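Local coordinates for choline/ethanolamine kinase family protein (Mesorhizobium loti, PDB 3DXQ) that probably transfers a phosphate group to ethanolamine or a related small amino alcohol, on a protein-kinase-like fold, at residues 128-133 against 244-249; 225-230 against 238-243. All blocks are in the same frame, centred on the assembly; numbering follows the deposited sequence.

Contact 1 of 2, residues 128-133 against 244-249; sequences FELFAM and VIYKAM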
ATOM      1  N   PHE A 128     -11.380  -2.257   5.887  1.00 49.93           N
ATOM      2  CA  PHE A 128     -10.181  -1.572   6.356  1.00 48.59           C
ATOM      3  C   PHE A 128     -10.600  -0.660   7.498  1.00 48.31           C
ATOM      4  O   PHE A 128     -11.485   0.165   7.336  1.00 48.61           O
ATOM      5  CB  PHE A 128      -9.540  -0.781   5.218  1.00 47.95           C
ATOM      6  CG  PHE A 128      -8.217  -0.160   5.580  1.00 51.53           C
ATOM      7  CD1 PHE A 128      -7.044  -0.907   5.531  1.00 49.48           C
ATOM      8  CD2 PHE A 128      -8.144   1.174   5.987  1.00 49.74           C
ATOM      9  CE1 PHE A 128      -5.825  -0.340   5.878  1.00 45.44           C
ATOM     10  CE2 PHE A 128      -6.928   1.747   6.323  1.00 45.95           C
ATOM     11  CZ  PHE A 128      -5.768   0.988   6.266  1.00 46.07           C
ATOM     12  N   GLU A 129      -9.976  -0.828   8.659  1.00 49.06           N
ATOM     13  CA  GLU A 129     -10.354  -0.070   9.866  1.00 49.72           C
ATOM     14  C   GLU A 129      -9.207   0.845  10.279  1.00 47.43           C
ATOM     15  O   GLU A 129      -8.381   0.479  11.120  1.00 47.33           O
ATOM     16  CB  GLU A 129     -10.706  -1.034  11.015  1.00 50.98           C
ATOM     17  CG  GLU A 129     -11.929  -1.949  10.748  1.00 54.18           C
ATOM     18  CD  GLU A 129     -13.251  -1.220  10.854  1.00 56.79           C
ATOM     19  OE1 GLU A 129     -13.260  -0.112  11.430  1.00 63.96           O
ATOM     20  OE2 GLU A 129     -14.276  -1.754  10.382  1.00 56.15           O
ATOM     21  N   LEU A 130      -9.171   2.037   9.685  1.00 45.42           N
ATOM     22  CA  LEU A 130      -8.077   2.978   9.906  1.00 44.29           C
ATOM     23  C   LEU A 130      -7.931   3.402  11.378  1.00 45.61           C
ATOM     24  O   LEU A 130      -6.856   3.253  11.971  1.00 44.67           O
ATOM     25  CB  LEU A 130      -8.244   4.195   9.007  1.00 44.34           C
ATOM     26  CG  LEU A 130      -7.284   5.376   9.234  1.00 46.04           C
ATOM     27  CD1 LEU A 130      -5.816   4.925   9.313  1.00 45.94           C
ATOM     28  CD2 LEU A 130      -7.475   6.397   8.121  1.00 42.18           C
ATOM     29  N   PHE A 131      -9.016   3.895  11.966  1.00 45.81           N
ATOM     30  CA  PHE A 131      -8.970   4.394  13.331  1.00 45.92           C
ATOM     31  C   PHE A 131      -9.058   3.328  14.394  1.00 47.04           C
ATOM     32  O   PHE A 131      -8.662   3.569  15.544  1.00 46.52           O
ATOM     33  CB  PHE A 131     -10.043   5.450  13.531  1.00 46.43           C
ATOM     34  CG  PHE A 131      -9.808   6.647  12.698  1.00 46.26           C
ATOM     35  CD1 PHE A 131      -8.868   7.588  13.090  1.00 41.45           C
ATOM     36  CD2 PHE A 131     -10.446   6.797  11.482  1.00 48.49           C
ATOM     37  CE1 PHE A 131      -8.595   8.684  12.308  1.00 44.69           C
ATOM     38  CE2 PHE A 131     -10.183   7.912  10.686  1.00 50.55           C
ATOM     39  CZ  PHE A 131      -9.249   8.855  11.101  1.00 46.42           C
ATOM     40  N   ALA A 132      -9.573   2.155  14.031  1.00 48.18           N
ATOM     41  CA  ALA A 132      -9.541   1.028  14.960  1.00 48.53           C
ATOM     42  C   ALA A 132      -8.065   0.710  15.197  1.00 49.26           C
ATOM     43  O   ALA A 132      -7.580   0.717  16.346  1.00 48.48           O
ATOM     44  CB  ALA A 132     -10.264  -0.166  14.388  1.00 46.73           C
HETATM   45  N   MSE A 133      -7.344   0.497  14.097  1.00 49.63           N
HETATM   46  CA  MSE A 133      -5.914   0.206  14.177  1.00 51.00           C
HETATM   47  C   MSE A 133      -5.133   1.287  14.931  1.00 49.24           C
HETATM   48  O   MSE A 133      -4.282   0.968  15.757  1.00 50.95           O
HETATM   49  CB  MSE A 133      -5.318   0.002  12.790  1.00 49.09           C
HETATM   50  CG  MSE A 133      -5.775  -1.281  12.154  1.00 50.07           C
HETATM   51 SE   MSE A 133      -4.994  -1.543  10.395  0.75 58.29          SE
HETATM   52  CE  MSE A 133      -6.529  -2.641   9.481  1.00 52.72           C
ATOM     53  N   VAL A 244      -5.266  14.482   0.857  1.00 40.84           N
ATOM     54  CA  VAL A 244      -4.315  15.107   1.778  1.00 41.80           C
ATOM     55  C   VAL A 244      -4.508  14.569   3.211  1.00 42.63           C
ATOM     56  O   VAL A 244      -3.536  14.299   3.911  1.00 43.24           O
ATOM     57  CB  VAL A 244      -4.413  16.624   1.697  1.00 40.74           C
ATOM     58  CG1 VAL A 244      -3.577  17.299   2.774  1.00 41.90           C
ATOM     59  CG2 VAL A 244      -3.978  17.068   0.317  1.00 36.54           C
ATOM     60  N   ILE A 245      -5.759  14.372   3.619  1.00 43.54           N
ATOM     61  CA  ILE A 245      -6.067  13.842   4.946  1.00 44.41           C
ATOM     62  C   ILE A 245      -5.447  12.454   5.146  1.00 46.68           C
ATOM     63  O   ILE A 245      -4.831  12.167   6.200  1.00 46.08           O
ATOM     64  CB  ILE A 245      -7.602  13.789   5.182  1.00 44.80           C
ATOM     65  CG1 ILE A 245      -8.105  15.166   5.607  1.00 45.91           C
ATOM     66  CG2 ILE A 245      -7.970  12.795   6.252  1.00 40.84           C
ATOM     67  CD1 ILE A 245      -7.441  15.659   6.860  1.00 51.74           C
ATOM     68  N   TYR A 246      -5.593  11.605   4.131  1.00 45.32           N
ATOM     69  CA  TYR A 246      -5.028  10.263   4.187  1.00 45.52           C
ATOM     70  C   TYR A 246      -3.501  10.282   4.098  1.00 46.08           C
ATOM     71  O   TYR A 246      -2.844   9.450   4.732  1.00 44.57           O
ATOM     72  CB  TYR A 246      -5.649   9.349   3.117  1.00 44.52           C
ATOM     73  CG  TYR A 246      -7.120   9.056   3.379  1.00 42.05           C
ATOM     74  CD1 TYR A 246      -7.552   8.600   4.618  1.00 36.60           C
ATOM     75  CD2 TYR A 246      -8.069   9.224   2.380  1.00 40.92           C
ATOM     76  CE1 TYR A 246      -8.901   8.340   4.867  1.00 40.66           C
ATOM     77  CE2 TYR A 246      -9.424   8.955   2.609  1.00 43.29           C
ATOM     78  CZ  TYR A 246      -9.836   8.514   3.861  1.00 43.68           C
ATOM     79  OH  TYR A 246     -11.176   8.239   4.093  1.00 40.85           O
ATOM     80  N   LYS A 247      -2.927  11.207   3.328  1.00 46.27           N
ATOM     81  CA  LYS A 247      -1.475  11.361   3.355  1.00 45.96           C
ATOM     82  C   LYS A 247      -1.031  11.461   4.819  1.00 44.12           C
ATOM     83  O   LYS A 247      -0.132  10.752   5.244  1.00 43.09           O
ATOM     84  CB  LYS A 247      -1.019  12.615   2.607  1.00 47.22           C
ATOM     85  CG  LYS A 247      -0.775  12.475   1.116  1.00 46.70           C
ATOM     86  CD  LYS A 247      -0.543  13.862   0.518  1.00 50.89           C
ATOM     87  CE  LYS A 247       0.532  13.893  -0.545  1.00 54.12           C
ATOM     88  NZ  LYS A 247       0.600  15.210  -1.270  1.00 50.84           N
ATOM     89  N   ALA A 248      -1.690  12.317   5.595  1.00 43.21           N
ATOM     90  CA  ALA A 248      -1.323  12.503   7.000  1.00 43.29           C
ATOM     91  C   ALA A 248      -1.602  11.247   7.823  1.00 43.61           C
ATOM     92  O   ALA A 248      -0.735  10.792   8.559  1.00 45.58           O
ATOM     93  CB  ALA A 248      -2.045  13.728   7.611  1.00 41.88           C
HETATM   94  N   MSE A 249      -2.802  10.688   7.708  1.00 42.99           N
HETATM   95  CA  MSE A 249      -3.171   9.512   8.498  1.00 44.09           C
HETATM   96  C   MSE A 249      -2.351   8.285   8.169  1.00 45.70           C
HETATM   97  O   MSE A 249      -2.102   7.461   9.038  1.00 45.62           O
HETATM   98  CB  MSE A 249      -4.646   9.175   8.316  1.00 45.04           C
HETATM   99  CG  MSE A 249      -5.610  10.160   8.949  1.00 42.80           C
HETATM  100 SE   MSE A 249      -5.047  10.742  10.747  0.75 39.36          SE
HETATM  101  CE  MSE A 249      -6.766  11.168  11.433  1.00 51.28           C
TER

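Contact 2 of 2, residues 225-230 against 238-243; sequences ELMRAY and AERGRV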
ATOM      1  N   GLU A 225      -1.699  14.952 -11.555  1.00 39.18           N
ATOM      2  CA  GLU A 225      -1.682  13.982 -12.622  1.00 40.79           C
ATOM      3  C   GLU A 225      -2.373  12.680 -12.179  1.00 40.44           C
ATOM      4  O   GLU A 225      -3.123  12.097 -12.954  1.00 41.05           O
ATOM      5  CB  GLU A 225      -0.248  13.724 -13.099  1.00 40.02           C
ATOM      6  CG  GLU A 225      -0.202  12.956 -14.398  1.00 41.73           C
ATOM      7  CD  GLU A 225       1.153  12.377 -14.670  1.00 42.07           C
ATOM      8  OE1 GLU A 225       2.153  13.103 -14.560  1.00 43.39           O
ATOM      9  OE2 GLU A 225       1.209  11.181 -14.997  1.00 49.52           O
ATOM     10  N   LEU A 226      -2.127  12.257 -10.931  1.00 39.87           N
ATOM     11  CA  LEU A 226      -2.725  11.036 -10.349  1.00 37.55           C
ATOM     12  C   LEU A 226      -4.242  11.163 -10.241  1.00 39.79           C
ATOM     13  O   LEU A 226      -4.983  10.300 -10.686  1.00 42.10           O
ATOM     14  CB  LEU A 226      -2.149  10.799  -8.944  1.00 37.41           C
ATOM     15  CG  LEU A 226      -2.722   9.679  -8.065  1.00 39.44           C
ATOM     16  CD1 LEU A 226      -2.406   8.248  -8.639  1.00 26.47           C
ATOM     17  CD2 LEU A 226      -2.241   9.815  -6.623  1.00 27.82           C
HETATM   18  N   MSE A 227      -4.698  12.251  -9.636  1.00 41.18           N
HETATM   19  CA  MSE A 227      -6.122  12.450  -9.409  1.00 40.53           C
HETATM   20  C   MSE A 227      -6.881  12.666 -10.708  1.00 40.97           C
HETATM   21  O   MSE A 227      -7.978  12.120 -10.905  1.00 42.66           O
HETATM   22  CB  MSE A 227      -6.347  13.612  -8.428  1.00 38.91           C
HETATM   23  CG  MSE A 227      -5.876  13.262  -7.026  1.00 38.10           C
HETATM   24 SE   MSE A 227      -6.135  14.649  -5.676  0.75 40.07          SE
HETATM   25  CE  MSE A 227      -5.103  16.145  -6.639  1.00 35.81           C
ATOM     26  N   ARG A 228      -6.299  13.446 -11.605  1.00 40.46           N
ATOM     27  CA  ARG A 228      -6.944  13.705 -12.872  1.00 41.90           C
ATOM     28  C   ARG A 228      -7.145  12.404 -13.624  1.00 40.08           C
ATOM     29  O   ARG A 228      -8.201  12.200 -14.192  1.00 43.94           O
ATOM     30  CB  ARG A 228      -6.138  14.710 -13.698  1.00 41.66           C
ATOM     31  CG  ARG A 228      -6.708  15.007 -15.089  1.00 46.38           C
ATOM     32  CD  ARG A 228      -5.860  16.043 -15.830  1.00 49.89           C
ATOM     33  NE  ARG A 228      -6.023  17.383 -15.253  1.00 62.10           N
ATOM     34  CZ  ARG A 228      -7.026  18.221 -15.536  1.00 65.27           C
ATOM     35  NH1 ARG A 228      -7.990  17.882 -16.399  1.00 62.65           N
ATOM     36  NH2 ARG A 228      -7.070  19.409 -14.944  1.00 64.67           N
ATOM     37  N   ALA A 229      -6.139  11.531 -13.629  1.00 39.56           N
ATOM     38  CA  ALA A 229      -6.243  10.250 -14.334  1.00 40.63           C
ATOM     39  C   ALA A 229      -7.230   9.357 -13.632  1.00 40.69           C
ATOM     40  O   ALA A 229      -7.938   8.596 -14.274  1.00 39.42           O
ATOM     41  CB  ALA A 229      -4.879   9.556 -14.441  1.00 39.82           C
ATOM     42  N   TYR A 230      -7.264   9.452 -12.306  1.00 41.59           N
ATOM     43  CA  TYR A 230      -8.173   8.627 -11.500  1.00 42.76           C
ATOM     44  C   TYR A 230      -9.647   8.992 -11.653  1.00 43.02           C
ATOM     45  O   TYR A 230     -10.478   8.105 -11.832  1.00 42.45           O
ATOM     46  CB  TYR A 230      -7.797   8.694 -10.014  1.00 41.58           C
ATOM     47  CG  TYR A 230      -8.705   7.883  -9.144  1.00 39.98           C
ATOM     48  CD1 TYR A 230      -8.606   6.492  -9.105  1.00 44.87           C
ATOM     49  CD2 TYR A 230      -9.706   8.490  -8.397  1.00 44.43           C
ATOM     50  CE1 TYR A 230      -9.484   5.728  -8.334  1.00 43.31           C
ATOM     51  CE2 TYR A 230     -10.570   7.734  -7.597  1.00 42.38           C
ATOM     52  CZ  TYR A 230     -10.451   6.370  -7.564  1.00 39.97           C
ATOM     53  OH  TYR A 230     -11.315   5.649  -6.781  1.00 46.57           O
ATOM     54  N   ALA A 238     -13.150  18.732  -2.090  1.00 39.72           N
ATOM     55  CA  ALA A 238     -13.470  17.721  -1.069  1.00 39.68           C
ATOM     56  C   ALA A 238     -12.660  16.459  -1.317  1.00 38.78           C
ATOM     57  O   ALA A 238     -12.239  15.763  -0.395  1.00 39.73           O
ATOM     58  CB  ALA A 238     -14.970  17.397  -1.075  1.00 38.87           C
ATOM     59  N   GLU A 239     -12.456  16.169  -2.587  1.00 40.69           N
ATOM     60  CA  GLU A 239     -11.708  14.995  -3.004  1.00 40.57           C
ATOM     61  C   GLU A 239     -10.263  15.181  -2.636  1.00 40.95           C
ATOM     62  O   GLU A 239      -9.679  14.367  -1.920  1.00 42.17           O
ATOM     63  CB  GLU A 239     -11.854  14.801  -4.510  1.00 39.45           C
ATOM     64  CG  GLU A 239     -13.221  14.353  -4.866  1.00 38.94           C
ATOM     65  CD  GLU A 239     -13.543  14.379  -6.358  1.00 38.50           C
ATOM     66  OE1 GLU A 239     -12.989  15.181  -7.144  1.00 38.41           O
ATOM     67  OE2 GLU A 239     -14.437  13.616  -6.731  1.00 33.01           O
ATOM     68  N   ARG A 240      -9.700  16.278  -3.119  1.00 42.26           N
ATOM     69  CA  ARG A 240      -8.318  16.663  -2.826  1.00 43.10           C
ATOM     70  C   ARG A 240      -8.086  16.660  -1.331  1.00 42.68           C
ATOM     71  O   ARG A 240      -7.060  16.188  -0.861  1.00 44.31           O
ATOM     72  CB  ARG A 240      -8.067  18.058  -3.375  1.00 44.66           C
ATOM     73  CG  ARG A 240      -6.630  18.528  -3.399  1.00 49.68           C
ATOM     74  CD  ARG A 240      -6.606  19.983  -3.845  1.00 52.29           C
ATOM     75  NE  ARG A 240      -7.489  20.202  -5.000  1.00 50.93           N
ATOM     76  CZ  ARG A 240      -7.137  19.971  -6.262  1.00 44.04           C
ATOM     77  NH1 ARG A 240      -5.932  19.537  -6.526  1.00 43.15           N
ATOM     78  NH2 ARG A 240      -7.989  20.158  -7.266  1.00 47.28           N
ATOM     79  N   GLY A 241      -9.042  17.198  -0.584  1.00 42.79           N
ATOM     80  CA  GLY A 241      -8.952  17.227   0.875  1.00 43.21           C
ATOM     81  C   GLY A 241      -8.832  15.845   1.510  1.00 42.82           C
ATOM     82  O   GLY A 241      -8.127  15.659   2.499  1.00 41.92           O
ATOM     83  N   ARG A 242      -9.555  14.878   0.964  1.00 42.50           N
ATOM     84  CA  ARG A 242      -9.501  13.528   1.506  1.00 42.43           C
ATOM     85  C   ARG A 242      -8.133  12.906   1.246  1.00 42.29           C
ATOM     86  O   ARG A 242      -7.547  12.277   2.125  1.00 42.05           O
ATOM     87  CB  ARG A 242     -10.674  12.664   0.998  1.00 41.64           C
ATOM     88  CG  ARG A 242     -11.745  12.544   2.071  1.00 40.39           C
ATOM     89  CD  ARG A 242     -13.125  12.099   1.639  1.00 39.47           C
ATOM     90  NE  ARG A 242     -13.176  10.913   0.780  1.00 37.36           N
ATOM     91  CZ  ARG A 242     -13.772  10.884  -0.418  1.00 36.67           C
ATOM     92  NH1 ARG A 242     -14.359  11.969  -0.917  1.00 38.51           N
ATOM     93  NH2 ARG A 242     -13.792   9.778  -1.133  1.00 35.84           N
ATOM     94  N   VAL A 243      -7.601  13.124   0.051  1.00 42.02           N
ATOM     95  CA  VAL A 243      -6.289  12.591  -0.268  1.00 39.67           C
ATOM     96  C   VAL A 243      -5.276  13.174   0.722  1.00 40.24           C
ATOM     97  O   VAL A 243      -4.532  12.451   1.387  1.00 42.41           O
ATOM     98  CB  VAL A 243      -5.877  12.893  -1.702  1.00 36.54           C
ATOM     99  CG1 VAL A 243      -4.543  12.250  -1.985  1.00 34.08           C
ATOM    100  CG2 VAL A 243      -6.908  12.379  -2.665  1.00 36.05           C
TER

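Contact 1 of 2, residues 128-133 against 244-249
Leu130, Phe131, Tyr246 and Met249 form a small, buried apolar contact in the helical part of the chain, where the first turn of helix 130-141 meets the first half of helix 237-263. No hydrogen bond crosses between the two segments. Leu130 reaches over with one branch: its CD2 lies 4.0 Å from CB of Met249 and equally far from CE1 of Tyr246, which it meets at the ring edge, near the ring plane. Choline kinase-like proteins join a beta-rich N-terminal lobe to a largely helical C-terminal lobe, and here the contact packs two helices of the latter against each other. Met249, a selenomethionine in this crystal, has a chain bent at its second torsion (chi2 -43°), and its CE ends at the edge of the Phe131 ring, in the ring plane, beside CE1 and CZ. One face of that ring is covered by CG of Leu130, 4.1 Å above the plane and offset toward the rim. Helix 152-167 adds Ala159 and Val162 against Met249 and Arg163 against Phe131, while Trp207 touches Leu130. The OH of Tyr246 is hydrogen-bonded to OD2 of Asp204.

Contact 2 of 2, residues 225-230 against 238-243
Met227, a selenomethionine in this crystal, takes part in every close contact between helix 220-231 and the start of helix 237-263, two consecutive helices joined by a short connection in the helical C-terminal lobe of the kinase-like fold. The closest backbone approach between the two segments is from CA of Met227 to CA of Arg240, 8.1 Å apart. The CB of Met227 points toward the second helix. From CB and CG the chain runs on extended through its second torsion (chi2 -179°), which carries SE across the gap between the helices. The selenium rests 3.8 Å from CG2 of Val243 and 4.1 Å from CA of Arg240, so it touches both a side-chain branch and the backbone of the facing helix. Of the two Val243 branches it is thus CG2 that receives the selenium. At the third torsion (chi3 -56°) the chain bends, and CE turns to the guanidinium end of Arg240. Ala235, in the connection, also touches Met227.

The side chains of Met227 and Arg240 cross at about a right angle. NH1 of Arg240 forms a salt bridge with OE2 of Glu224, a residue of the first helix just before segment 225-230. That charged link joins the same two helices beside the apolar one, and probably helps to hold the guanidinium next to the methyl group. NH2 of Arg240 makes at most a long, weak ion pair with OE2 of Glu234, in the connection. The methyl CE of Met227 approaches the guanidinium obliquely, 3.5 Å from NH1 of Arg240.

In the fold
Both contacts use helix 237-263, in adjoining segments, and the contact centres lie about 16 Å apart. Contact 2 ties the beginning of that helix to the helix just before it in sequence, whereas contact 1 joins its next turns to residues 128-133, more than a hundred residues earlier, so contact 2 is nested within the loop closed by contact 1. Both are buried, but contact 1 lies nearer the middle of the chain, its centre about 12 Å from that of the chain against 17 Å. Contact 1 is made by carbon atoms and ring edges, while contact 2 sets selenium and methyl groups beside the guanidinium of a partly exposed arginine. Asp204 links the two neighbourhoods through Tyr246 and Arg242.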